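Sulfate permease family protein (Vibrio cholerae, PDB 4DGH) probably takes part in transmembrane anion transport as a SulP-family permease, of which this chain is the STAS domain. Local coordinates at residues Lys83-Gly88 / Asn110-Phe115. Sequence-based numbering, arbitrary orientation. Where two conformers were deposited one is given.
Sequences KVLISG and NVYPVF
Ile86 and Ser87 pair in parallel with Val111 and Tyr112, joining the short edge strand 111-112 to strand 83-87. Asn110 O accepts the amide of Ile86 at 3.0 Å, and Ile86 O in turn takes Tyr112 N at 2.8 Å. The ladder ends at Gly88, whose N reaches Tyr112 O at 3.2 Å and, weakly, Pro113 O, just where the chain turns into helix 115-128.

The side chain of Asn110 extends the contact towards the start of strand 83-87. Its CB meets Val84 O (3.8 Å) and Leu85 CD1. With CG turned anti to the carbonyl carbon (chi1 -65°), the amide comes up against Leu85 CD1 and Lys83 CE, which lie on the same side of it and both touch CG; it crosses the extended lysine chain at about a right angle. OD1 lies near Leu85 CD1 and touches Lys83 CE at 3.4 Å. Since Lys83 NZ is 3.9 Å from Asn110 OD1, a water bridges the two, accepting from NZ and donating to OD1. ND2 also approaches Lys83 CE and is tied back to Val106 O, which holds the amide from its other end, while NZ also forms a salt bridge with Glu125.

Further along, Leu85 CD2 packs 3.9 Å from Tyr112 CE2, its side chain oblique to the phenol, while Ile86 O lies near the ring plane at the edge. Ser87 OG approaches the edge of the Phe115 ring in plane, 3.7 Å from CD1; this buried hydroxyl has no polar partner in the model.

The pairing completes the four-stranded parallel sheet of the STAS domain, with strand 51-55 bonded along the other edge of 83-87. Ile86 and Val111 face helix 102-106, whereas Ser87 and Tyr112 lie against helix 115-128 on the opposite face.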
loop_
_atom_site.group_PDB
_atom_site.type_symbol
_atom_site.label_atom_id
_atom_site.label_comp_id
_atom_site.label_asym_id
_atom_site.label_seq_id
_atom_site.Cartn_x
_atom_site.Cartn_y
_atom_site.Cartn_z
ATOM N N LYS A 83 21.583 6.431 -15.090
ATOM C CA LYS A 83 20.963 6.369 -16.402
ATOM C C LYS A 83 19.658 5.590 -16.293
ATOM O O LYS A 83 19.633 4.490 -15.731
ATOM C CB LYS A 83 21.917 5.623 -17.343
ATOM C CG LYS A 83 21.393 5.376 -18.724
ATOM C CD LYS A 83 22.532 4.843 -19.639
ATOM C CE LYS A 83 22.095 4.919 -21.074
ATOM N NZ LYS A 83 23.227 4.556 -22.024
ATOM N N VAL A 84 18.586 6.163 -16.795
ATOM C CA VAL A 84 17.270 5.621 -16.623
ATOM C C VAL A 84 16.784 5.118 -17.968
ATOM O O VAL A 84 16.862 5.888 -18.985
ATOM C CB VAL A 84 16.306 6.645 -16.046
ATOM C CG1 VAL A 84 14.860 6.072 -15.983
ATOM C CG2 VAL A 84 16.831 7.220 -14.719
ATOM N N LEU A 85 16.464 3.815 -18.036
ATOM C CA LEU A 85 15.770 3.272 -19.195
ATOM C C LEU A 85 14.278 3.092 -18.840
ATOM O O LEU A 85 13.954 2.846 -17.691
ATOM C CB LEU A 85 16.313 1.897 -19.612
ATOM C CG LEU A 85 17.681 1.739 -20.299
ATOM C CD1 LEU A 85 18.720 2.788 -19.996
ATOM C CD2 LEU A 85 18.221 0.319 -20.304
ATOM N N ILE A 86 13.407 3.150 -19.861
ATOM C CA ILE A 86 12.022 2.921 -19.647
ATOM C C ILE A 86 11.612 1.750 -20.541
ATOM O O ILE A 86 12.027 1.682 -21.751
ATOM C CB ILE A 86 11.281 4.172 -20.050
ATOM C CG1 ILE A 86 11.525 5.315 -19.008
ATOM C CG2 ILE A 86 9.801 3.855 -20.272
ATOM C CD1 ILE A 86 10.866 6.605 -19.516
ATOM N N SER A 87 10.812 0.830 -20.013
ATOM C CA SER A 87 10.281 -0.268 -20.858
ATOM C C SER A 87 8.801 -0.461 -20.643
ATOM O O SER A 87 8.299 -0.114 -19.623
ATOM C CB SER A 87 10.987 -1.585 -20.531
ATOM O OG SER A 87 10.855 -1.979 -19.149
ATOM N N GLY A 88 8.141 -1.071 -21.642
ATOM C CA GLY A 88 6.819 -1.627 -21.479
ATOM C C GLY A 88 5.644 -0.653 -21.558
ATOM O O GLY A 88 4.522 -1.061 -21.271
ATOM N N ASN A 110 16.943 5.082 -25.059
ATOM C CA ASN A 110 16.779 4.418 -23.768
ATOM C C ASN A 110 15.341 4.033 -23.479
ATOM O O ASN A 110 15.024 3.687 -22.335
ATOM C CB ASN A 110 17.325 5.378 -22.710
ATOM C CG ASN A 110 18.818 5.575 -22.889
ATOM O OD1 ASN A 110 19.555 4.642 -23.241
ATOM N ND2 ASN A 110 19.273 6.801 -22.667
ATOM N N VAL A 111 14.469 4.096 -24.498
ATOM C CA VAL A 111 13.073 3.699 -24.339
ATOM C C VAL A 111 12.809 2.389 -25.159
ATOM O O VAL A 111 13.185 2.314 -26.320
ATOM C CB VAL A 111 12.093 4.833 -24.786
ATOM C CG1 VAL A 111 10.614 4.390 -24.560
ATOM C CG2 VAL A 111 12.337 6.083 -23.958
ATOM N N TYR A 112 12.279 1.367 -24.512
ATOM C CA TYR A 112 12.156 0.016 -25.089
ATOM C C TYR A 112 10.735 -0.434 -25.057
ATOM O O TYR A 112 10.064 -0.266 -24.045
ATOM C CB TYR A 112 13.046 -0.971 -24.304
ATOM C CG TYR A 112 14.516 -0.685 -24.468
ATOM C CD1 TYR A 112 15.220 -1.229 -25.539
ATOM C CD2 TYR A 112 15.184 0.249 -23.633
ATOM C CE1 TYR A 112 16.556 -0.973 -25.755
ATOM C CE2 TYR A 112 16.537 0.489 -23.825
ATOM C CZ TYR A 112 17.197 -0.118 -24.900
ATOM O OH TYR A 112 18.523 0.161 -25.135
ATOM N N PRO A 113 10.247 -1.046 -26.162
ATOM C CA PRO A 113 8.893 -1.554 -26.122
ATOM C C PRO A 113 8.698 -2.643 -25.073
ATOM O O PRO A 113 7.616 -2.702 -24.503
ATOM C CB PRO A 113 8.662 -2.119 -27.560
ATOM C CG PRO A 113 9.626 -1.364 -28.390
ATOM C CD PRO A 113 10.860 -1.147 -27.511
ATOM N N VAL A 114 9.695 -3.484 -24.758
ATOM C CA VAL A 114 9.446 -4.534 -23.724
ATOM C C VAL A 114 10.666 -4.692 -22.857
ATOM O O VAL A 114 11.774 -4.333 -23.231
ATOM C CB VAL A 114 9.162 -6.002 -24.262
ATOM C CG1 VAL A 114 7.691 -6.255 -24.464
ATOM C CG2 VAL A 114 9.969 -6.339 -25.490
ATOM N N PHE A 115 10.432 -5.244 -21.696
ATOM C CA PHE A 115 11.409 -5.222 -20.647
ATOM C C PHE A 115 12.621 -6.019 -21.088
ATOM O O PHE A 115 13.698 -5.610 -20.820
ATOM C CB PHE A 115 10.751 -5.837 -19.414
ATOM C CG PHE A 115 11.711 -6.092 -18.314
ATOM C CD1 PHE A 115 12.404 -5.052 -17.742
ATOM C CD2 PHE A 115 11.955 -7.371 -17.917
ATOM C CE1 PHE A 115 13.309 -5.270 -16.711
ATOM C CE2 PHE A 115 12.885 -7.633 -16.905
ATOM C CZ PHE A 115 13.537 -6.572 -16.280
HETATM O O HOH W 1 22.032 4.686 -24.169
#